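Side-chain contacts in CofB (Escherichia coli, PDB 5AX6), which is a homotrimeric minor pilin of the type IVb pilus CFA/III and probably takes part in assembling that pilus: residues 32-35 with 40-43; 73-78 with 85-90; 44-49 with 55-60. All coordinates share one frame; numbering follows the deposited sequence.

Interaction 1. Residues 32-35 with 40-43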
loop_
_atom_site.group_PDB
_atom_site.type_symbol
_atom_site.label_atom_id
_atom_site.label_comp_id
_atom_site.label_asym_id
_atom_site.label_seq_id
_atom_site.Cartn_x
_atom_site.Cartn_y
_atom_site.Cartn_z
ATOM N N VAL A 32 5.275 -29.933 2.308
ATOM C CA VAL A 32 5.054 -31.107 1.466
ATOM C C VAL A 32 3.565 -31.341 1.300
ATOM O O VAL A 32 2.755 -30.729 1.995
ATOM C CB VAL A 32 5.701 -32.366 2.056
ATOM C CG1 VAL A 32 7.228 -32.205 2.104
ATOM C CG2 VAL A 32 5.140 -32.652 3.442
ATOM N N ILE A 33 3.206 -32.217 0.367
ATOM C CA ILE A 33 1.820 -32.620 0.190
ATOM C C ILE A 33 1.648 -34.015 0.768
ATOM O O ILE A 33 2.379 -34.932 0.398
ATOM C CB ILE A 33 1.401 -32.636 -1.302
ATOM C CG1 ILE A 33 1.866 -31.367 -2.023
ATOM C CG2 ILE A 33 -0.104 -32.861 -1.435
ATOM C CD1 ILE A 33 1.267 -30.099 -1.479
ATOM N N GLU A 34 0.706 -34.163 1.695
ATOM C CA GLU A 34 0.348 -35.462 2.264
ATOM C C GLU A 34 -1.179 -35.539 2.330
ATOM O O GLU A 34 -1.826 -34.594 2.778
ATOM C CB GLU A 34 0.960 -35.656 3.658
ATOM C CG GLU A 34 2.484 -35.751 3.698
ATOM C CD GLU A 34 3.034 -35.838 5.116
ATOM O OE1 GLU A 34 2.232 -35.839 6.076
ATOM O OE2 GLU A 34 4.271 -35.910 5.276
ATOM N N GLN A 35 -1.750 -36.647 1.870
ATOM C CA GLN A 35 -3.203 -36.794 1.837
ATOM C C GLN A 35 -3.859 -35.640 1.079
ATOM O O GLN A 35 -4.932 -35.166 1.453
ATOM C CB GLN A 35 -3.763 -36.882 3.260
ATOM C CG GLN A 35 -3.370 -38.158 3.996
ATOM C CD GLN A 35 -3.058 -37.921 5.464
ATOM O OE1 GLN A 35 -1.932 -38.142 5.912
ATOM N NE2 GLN A 35 -4.055 -37.473 6.220
ATOM N N GLU A 40 3.441 -28.765 6.923
ATOM C CA GLU A 40 4.819 -28.427 7.259
ATOM C C GLU A 40 5.460 -29.592 7.972
ATOM O O GLU A 40 4.904 -30.124 8.936
ATOM C CB GLU A 40 4.904 -27.180 8.149
ATOM C CG GLU A 40 4.219 -25.962 7.593
ATOM C CD GLU A 40 4.822 -25.510 6.288
ATOM O OE1 GLU A 40 5.992 -25.064 6.294
ATOM O OE2 GLU A 40 4.123 -25.604 5.253
ATOM N N ILE A 41 6.640 -29.991 7.505
ATOM C CA ILE A 41 7.415 -30.989 8.212
ATOM C C ILE A 41 8.865 -30.544 8.342
ATOM O O ILE A 41 9.320 -29.622 7.660
ATOM C CB ILE A 41 7.385 -32.363 7.500
ATOM C CG1 ILE A 41 8.001 -32.235 6.096
ATOM C CG2 ILE A 41 5.964 -32.906 7.444
ATOM C CD1 ILE A 41 8.303 -33.570 5.446
ATOM N N THR A 42 9.580 -31.197 9.240
ATOM C CA THR A 42 11.009 -31.010 9.315
ATOM C C THR A 42 11.645 -31.558 8.031
ATOM O O THR A 42 11.336 -32.671 7.608
ATOM C CB THR A 42 11.582 -31.711 10.546
ATOM O OG1 THR A 42 11.063 -31.075 11.723
ATOM C CG2 THR A 42 13.104 -31.638 10.550
ATOM N N ASN A 43 12.519 -30.767 7.420
ATOM C CA ASN A 43 13.335 -31.235 6.295
ATOM C C ASN A 43 14.037 -32.552 6.667
ATOM O O ASN A 43 14.662 -32.645 7.726
ATOM C CB ASN A 43 14.357 -30.150 5.913
ATOM C CG ASN A 43 15.044 -30.419 4.583
ATOM O OD1 ASN A 43 15.355 -31.564 4.246
ATOM N ND2 ASN A 43 15.297 -29.352 3.825
#

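Interaction 2. Residues 73-78 with 85-90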
loop_
_atom_site.group_PDB
_atom_site.type_symbol
_atom_site.label_atom_id
_atom_site.label_comp_id
_atom_site.label_asym_id
_atom_site.label_seq_id
_atom_site.Cartn_x
_atom_site.Cartn_y
_atom_site.Cartn_z
ATOM N N GLU A 73 29.679 -39.880 3.496
ATOM C CA GLU A 73 29.829 -38.505 3.977
ATOM C C GLU A 73 29.533 -37.518 2.857
ATOM O O GLU A 73 28.649 -36.678 2.986
ATOM C CB GLU A 73 31.239 -38.278 4.546
ATOM C CG GLU A 73 31.492 -39.137 5.779
ATOM C CD GLU A 73 32.904 -39.019 6.316
ATOM O OE1 GLU A 73 33.757 -38.379 5.653
ATOM O OE2 GLU A 73 33.157 -39.593 7.397
ATOM N N PHE A 74 30.256 -37.622 1.747
ATOM C CA PHE A 74 29.889 -36.803 0.602
ATOM C C PHE A 74 28.699 -37.433 -0.108
ATOM O O PHE A 74 28.293 -38.560 0.196
ATOM C CB PHE A 74 31.070 -36.592 -0.357
ATOM C CG PHE A 74 31.561 -37.837 -1.037
ATOM C CD1 PHE A 74 30.904 -38.351 -2.149
ATOM C CD2 PHE A 74 32.719 -38.469 -0.600
ATOM C CE1 PHE A 74 31.384 -39.492 -2.800
ATOM C CE2 PHE A 74 33.209 -39.605 -1.246
ATOM C CZ PHE A 74 32.541 -40.116 -2.345
ATOM N N ILE A 75 28.134 -36.696 -1.050
ATOM C CA ILE A 75 26.991 -37.177 -1.812
ATOM C C ILE A 75 27.382 -37.289 -3.281
ATOM O O ILE A 75 27.712 -36.294 -3.924
ATOM C CB ILE A 75 25.788 -36.235 -1.641
ATOM C CG1 ILE A 75 25.314 -36.281 -0.185
ATOM C CG2 ILE A 75 24.637 -36.622 -2.585
ATOM C CD1 ILE A 75 24.188 -35.276 0.109
ATOM N N ASN A 76 27.370 -38.501 -3.814
ATOM C CA ASN A 76 27.722 -38.675 -5.215
ATOM C C ASN A 76 26.588 -38.124 -6.070
ATOM O O ASN A 76 25.418 -38.256 -5.711
ATOM C CB ASN A 76 27.992 -40.150 -5.528
ATOM C CG ASN A 76 28.853 -40.334 -6.755
ATOM O OD1 ASN A 76 29.183 -39.372 -7.454
ATOM N ND2 ASN A 76 29.221 -41.577 -7.031
ATOM N N TRP A 77 26.922 -37.478 -7.181
ATOM C CA TRP A 77 25.903 -36.815 -7.996
ATOM C C TRP A 77 26.055 -37.172 -9.474
ATOM O O TRP A 77 27.142 -37.537 -9.914
ATOM C CB TRP A 77 25.993 -35.295 -7.815
ATOM C CG TRP A 77 24.819 -34.506 -8.382
ATOM C CD1 TRP A 77 24.784 -33.825 -9.563
ATOM C CD2 TRP A 77 23.548 -34.286 -7.755
ATOM N NE1 TRP A 77 23.562 -33.212 -9.723
ATOM C CE2 TRP A 77 22.783 -33.482 -8.623
ATOM C CE3 TRP A 77 22.968 -34.716 -6.550
ATOM C CZ2 TRP A 77 21.474 -33.087 -8.329
ATOM C CZ3 TRP A 77 21.669 -34.318 -6.257
ATOM C CH2 TRP A 77 20.939 -33.515 -7.142
ATOM N N GLY A 78 24.964 -37.059 -10.231
ATOM C CA GLY A 78 25.011 -37.214 -11.677
ATOM C C GLY A 78 24.761 -38.631 -12.173
ATOM O O GLY A 78 24.165 -39.456 -11.470
ATOM N N ILE A 85 16.640 -38.430 -7.063
ATOM C CA ILE A 85 15.272 -38.727 -6.641
ATOM C C ILE A 85 14.967 -38.224 -5.235
ATOM O O ILE A 85 13.824 -37.900 -4.929
ATOM C CB ILE A 85 14.959 -40.240 -6.714
ATOM C CG1 ILE A 85 15.626 -41.000 -5.574
ATOM C CG2 ILE A 85 15.367 -40.808 -8.087
ATOM C CD1 ILE A 85 15.149 -42.434 -5.445
ATOM N N PHE A 86 15.983 -38.110 -4.388
ATOM C CA PHE A 86 15.737 -37.656 -3.016
ATOM C C PHE A 86 15.603 -36.136 -2.888
ATOM O O PHE A 86 15.166 -35.631 -1.853
ATOM C CB PHE A 86 16.859 -38.180 -2.111
ATOM C CG PHE A 86 16.965 -39.674 -2.141
ATOM C CD1 PHE A 86 16.094 -40.447 -1.392
ATOM C CD2 PHE A 86 17.885 -40.313 -2.973
ATOM C CE1 PHE A 86 16.161 -41.830 -1.434
ATOM C CE2 PHE A 86 17.951 -41.705 -3.010
ATOM C CZ PHE A 86 17.086 -42.455 -2.247
ATOM N N PHE A 87 15.970 -35.414 -3.939
ATOM C CA PHE A 87 15.871 -33.959 -3.937
ATOM C C PHE A 87 14.848 -33.459 -4.944
ATOM O O PHE A 87 14.797 -32.264 -5.251
ATOM C CB PHE A 87 17.232 -33.345 -4.225
ATOM C CG PHE A 87 18.237 -33.667 -3.173
ATOM C CD1 PHE A 87 18.294 -32.911 -2.010
ATOM C CD2 PHE A 87 19.090 -34.751 -3.322
ATOM C CE1 PHE A 87 19.204 -33.218 -1.013
ATOM C CE2 PHE A 87 20.007 -35.070 -2.336
ATOM C CZ PHE A 87 20.064 -34.301 -1.170
ATOM N N THR A 88 14.035 -34.377 -5.452
ATOM C CA THR A 88 12.958 -34.000 -6.367
ATOM C C THR A 88 11.641 -34.628 -5.915
ATOM O O THR A 88 11.640 -35.541 -5.109
ATOM C CB THR A 88 13.274 -34.409 -7.823
ATOM O OG1 THR A 88 13.643 -35.794 -7.869
ATOM C CG2 THR A 88 14.424 -33.561 -8.362
ATOM N N ARG A 89 10.523 -34.120 -6.417
ATOM C CA ARG A 89 9.221 -34.598 -5.947
ATOM C C ARG A 89 9.019 -36.089 -6.172
ATOM O O ARG A 89 9.403 -36.630 -7.208
ATOM C CB ARG A 89 8.090 -33.839 -6.635
ATOM C CG ARG A 89 8.022 -32.356 -6.295
ATOM C CD ARG A 89 6.839 -31.690 -7.008
ATOM N NE ARG A 89 6.930 -31.825 -8.466
ATOM C CZ ARG A 89 6.167 -32.634 -9.203
ATOM N NH1 ARG A 89 5.245 -33.395 -8.628
ATOM N NH2 ARG A 89 6.331 -32.685 -10.524
ATOM N N LYS A 90 8.392 -36.740 -5.202
ATOM C CA LYS A 90 7.994 -38.134 -5.352
ATOM C C LYS A 90 7.171 -38.340 -6.634
ATOM O O LYS A 90 7.362 -39.321 -7.349
ATOM C CB LYS A 90 7.192 -38.585 -4.140
ATOM C CG LYS A 90 6.621 -40.001 -4.225
ATOM C CD LYS A 90 5.883 -40.363 -2.945
ATOM C CE LYS A 90 5.437 -41.826 -2.928
ATOM N NZ LYS A 90 6.591 -42.773 -2.825
#

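Interaction 3. Residues 44-49 with 55-60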
loop_
_atom_site.group_PDB
_atom_site.type_symbol
_atom_site.label_atom_id
_atom_site.label_comp_id
_atom_site.label_asym_id
_atom_site.label_seq_id
_atom_site.Cartn_x
_atom_site.Cartn_y
_atom_site.Cartn_z
ATOM N N PRO A 44 13.934 -33.581 5.807
ATOM C CA PRO A 44 14.597 -34.852 6.129
ATOM C C PRO A 44 16.102 -34.704 6.352
ATOM O O PRO A 44 16.700 -35.556 7.006
ATOM C CB PRO A 44 14.309 -35.731 4.893
ATOM C CG PRO A 44 13.937 -34.776 3.811
ATOM C CD PRO A 44 13.201 -33.663 4.533
ATOM N N LEU A 45 16.705 -33.647 5.813
ATOM C CA LEU A 45 18.107 -33.365 6.113
ATOM C C LEU A 45 18.344 -33.301 7.615
ATOM O O LEU A 45 19.412 -33.669 8.100
ATOM C CB LEU A 45 18.543 -32.042 5.470
ATOM C CG LEU A 45 18.625 -31.969 3.944
ATOM C CD1 LEU A 45 18.960 -30.543 3.515
ATOM C CD2 LEU A 45 19.674 -32.926 3.413
ATOM N N TYR A 46 17.348 -32.834 8.364
ATOM C CA TYR A 46 17.596 -32.481 9.759
ATOM C C TYR A 46 16.861 -33.375 10.766
ATOM O O TYR A 46 16.689 -33.018 11.939
ATOM C CB TYR A 46 17.247 -31.005 9.957
ATOM C CG TYR A 46 17.963 -30.134 8.954
ATOM C CD1 TYR A 46 19.354 -30.110 8.902
ATOM C CD2 TYR A 46 17.257 -29.356 8.038
ATOM C CE1 TYR A 46 20.031 -29.327 7.963
ATOM C CE2 TYR A 46 17.917 -28.568 7.099
ATOM C CZ TYR A 46 19.300 -28.558 7.064
ATOM O OH TYR A 46 19.957 -27.781 6.134
ATOM N N GLU A 47 16.465 -34.548 10.298
ATOM C CA GLU A 47 15.868 -35.573 11.145
ATOM C C GLU A 47 16.895 -36.620 11.540
ATOM O O GLU A 47 17.574 -37.182 10.682
ATOM C CB GLU A 47 14.703 -36.245 10.427
ATOM C CG GLU A 47 13.456 -35.393 10.351
ATOM C CD GLU A 47 12.843 -35.160 11.721
ATOM O OE1 GLU A 47 11.987 -35.968 12.137
ATOM O OE2 GLU A 47 13.226 -34.171 12.387
ATOM N N GLN A 48 17.006 -36.897 12.836
ATOM C CA GLN A 48 17.975 -37.889 13.309
ATOM C C GLN A 48 17.725 -39.278 12.735
ATOM O O GLN A 48 18.627 -40.111 12.693
ATOM C CB GLN A 48 17.954 -37.976 14.834
ATOM C CG GLN A 48 18.627 -36.830 15.544
ATOM C CD GLN A 48 18.735 -37.075 17.044
ATOM O OE1 GLN A 48 17.885 -36.635 17.820
ATOM N NE2 GLN A 48 19.780 -37.787 17.456
ATOM N N SER A 49 16.500 -39.534 12.301
ATOM C CA SER A 49 16.130 -40.880 11.882
ATOM C C SER A 49 16.181 -41.045 10.375
ATOM O O SER A 49 15.863 -42.111 9.855
ATOM C CB SER A 49 14.733 -41.232 12.392
ATOM O OG SER A 49 13.774 -40.340 11.863
ATOM N N ILE A 55 21.199 -37.726 5.536
ATOM C CA ILE A 55 22.036 -37.597 6.732
ATOM C C ILE A 55 23.525 -37.481 6.414
ATOM O O ILE A 55 24.341 -37.379 7.329
ATOM C CB ILE A 55 21.858 -38.788 7.689
ATOM C CG1 ILE A 55 22.176 -40.104 6.978
ATOM C CG2 ILE A 55 20.461 -38.796 8.274
ATOM C CD1 ILE A 55 22.090 -41.316 7.881
ATOM N N ASN A 56 23.885 -37.520 5.135
ATOM C CA ASN A 56 25.290 -37.414 4.748
ATOM C C ASN A 56 25.877 -36.055 5.121
ATOM O O ASN A 56 25.314 -35.026 4.765
ATOM C CB ASN A 56 25.461 -37.634 3.240
ATOM C CG ASN A 56 25.178 -39.055 2.821
ATOM O OD1 ASN A 56 24.350 -39.743 3.422
ATOM N ND2 ASN A 56 25.875 -39.509 1.788
ATOM N N ARG A 57 27.013 -36.056 5.817
ATOM C CA ARG A 57 27.750 -34.818 6.116
ATOM C C ARG A 57 29.242 -35.011 5.957
ATOM O O ARG A 57 29.772 -36.072 6.282
ATOM C CB ARG A 57 27.497 -34.333 7.552
ATOM C CG ARG A 57 26.046 -34.035 7.869
ATOM C CD ARG A 57 25.574 -32.797 7.149
ATOM N NE ARG A 57 24.269 -32.442 7.676
ATOM C CZ ARG A 57 23.134 -33.008 7.279
ATOM N NH1 ARG A 57 23.144 -33.930 6.319
ATOM N NH2 ARG A 57 21.988 -32.647 7.841
ATOM N N THR A 58 29.920 -33.968 5.504
ATOM C CA THR A 58 31.366 -33.917 5.624
ATOM C C THR A 58 31.706 -32.992 6.798
ATOM O O THR A 58 30.840 -32.275 7.300
ATOM C CB THR A 58 32.027 -33.440 4.326
ATOM O OG1 THR A 58 31.639 -32.085 4.061
ATOM C CG2 THR A 58 31.574 -34.333 3.150
ATOM N N THR A 59 32.955 -33.004 7.250
ATOM C CA THR A 59 33.287 -32.238 8.454
ATOM C C THR A 59 34.412 -31.235 8.224
ATOM O O THR A 59 34.976 -30.692 9.183
ATOM C CB THR A 59 33.681 -33.169 9.614
ATOM O OG1 THR A 59 34.806 -33.956 9.218
ATOM C CG2 THR A 59 32.527 -34.090 9.970
ATOM N N ASN A 60 34.728 -30.970 6.961
ATOM C CA ASN A 60 35.789 -30.014 6.643
ATOM C C ASN A 60 35.304 -28.559 6.705
ATOM O O ASN A 60 35.116 -27.902 5.677
ATOM C CB ASN A 60 36.405 -30.321 5.268
ATOM C CG ASN A 60 35.362 -30.462 4.159
ATOM O OD1 ASN A 60 34.282 -31.015 4.366
ATOM N ND2 ASN A 60 35.698 -29.969 2.977
#

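Interaction 1. Residues 32-35 with 40-43
Val32 and Ile41 meet through their methyl-bearing arms, which cross at about a right angle. Val32 CG1 lies 3.8 Å from Ile41 CD1. Val32 CG2 is 3.9 Å from Ile41 CG1, so the valine fork straddles the longer branch of the isoleucine. The torsions of Ile41 arrange this. Its CG1 sits between the backbone N and the carbonyl carbon (chi1 62°), and CD1 continues in an extended arm (chi2 167°) that runs against both valine methyls. The other branch, CG2, also borders Val32 CG2 and stands 4.1 Å from Glu34 OE2.

Glu34 points toward the opposite strand, and its chain is extended beyond CG. That reach brings OE2 near Ile41 CG2, the two side chains crossing obliquely. The contact there is only van der Waals packing. The charge of Glu34 is answered by a salt bridge from OE1 to Lys39 NZ. One carboxylate thus pairs with a lysine through one oxygen and rests near a methyl with the other.

The two segments belong to an antiparallel beta hairpin made of strands 29-34 and 37-42. Across it the CA atoms of Val32 and Glu40 are 6.4 Å apart. Backbone bonds pair Val32 with Lys39 and Ile41 with Ile30, so Val32 and Ile41 are diagonal neighbours. Ile30 and the loop residue Tyr101 also pack on Ile41. Glu40 starts away from strand 29-34, and its carboxylate bonds Thr31 through OE2 and Arg240 of a second subunit through OE1. The hairpin follows helix 4-25, and Ile33 of strand 29-34 forms a backbone hydrogen bond with Glu102 of a loop.

Interaction 2. Residues 73-78 with 85-90
Trp77 and Phe87 touch at a single corner of each ring. Trp77 CZ3 approaches Phe87 CD2 at 3.9 Å. The phenyl carbon lies at the edge of the indole, near its plane, so the indole meets its neighbour with its rim. The atom used belongs to the six-membered ring, away from NE1.

The conformation of Trp77 makes this reach possible. Its CG is anti to the backbone N (chi1 -168°). With the indole turned across the chain (chi2 -101°), the six-membered ring swings toward residues 85-90, although the first bond of the side chain does not aim there. Phe87 does start toward the other segment, with CG anti to its carbonyl carbon.

Ile75 adds a looser contact from two residues earlier in the same segment. Its side chain is extended (chi2 175°), which brings CD1 to 4.4 Å from Phe87 CZ. Phe87 therefore meets Trp77 at CD2 and Ile75 at CZ.

The backbones stay well apart, with the CA atoms of Trp77 and Ile85 10.9 Å from each other. Long side chains bridge the gap. Ile21 of helix 4-25 packs on both rings, while Ile123 and Ile126 of strand 121-130 touch Trp77.

All the meeting atoms are carbon and all three residues are buried. The contact thus rests on dispersion and on exclusion of water, with little to fix direction beyond the shapes of the side chains.

Interaction 3. Residues 44-49 with 55-60
Arg57 NH2 donates a hydrogen bond to Leu45 O at 2.8 Å. The oxygen lies in the guanidinium plane, but the donor stands above the carbonyl plane. The same NH2 is 3.8 Å from Tyr46 CD1. Ring and guanidinium are turned 84° apart, and the two side chains cross at about a right angle. Beside them, Ile55 CG2 packs 4.1 Å from Glu47 O.

A bend at chi2 (-70°) folds Arg57 back over its own chain. NH1 then bonds Asn56 O at 2.9 Å, nearly straight at 163°. Tyr54 O takes another bond from NH1, and Ser137 O one from NH2. Four backbone carbonyls thus hold the guanidinium. A leucine here would probably leave those carbonyls without their shared donor and free residues 44-49 to shift against 55-60.

Further out, Tyr46 OH is held by Val25 O, and its ring has Leu45 CB over the centre of one face. Leu45 itself packs on Phe24 and Val25 of helix 4-25 and on Phe128 of strand 121-130.

Here a buried arginine ties together irregular chain in the region linking the N-terminal helix to the main antiparallel sheet, the alpha-beta loop of the type IV pilin fold.

Overall arrangement
All three contacts lie in the pilin domain, on the same side of the chain's centre. Along the chain they come in series: interaction 1, then interaction 3, then interaction 2. Interactions 2 and 3 have centres about 13 Å apart and touch, with a probable hydrogen bond from Asn56 ND2 to Phe74 O. The centre of interaction 1 is about 18 Å from the centre of each of the others. It touches interaction 3 through Thr42 and Glu47, and Glu102 connects it indirectly to interaction 2, bonding Ile33 and pairing with Arg89. Interactions 2 and 3 both pack on helix 4-25 and strand 121-130. Together the contacts join the hairpin and the following loops to the helix and main sheet.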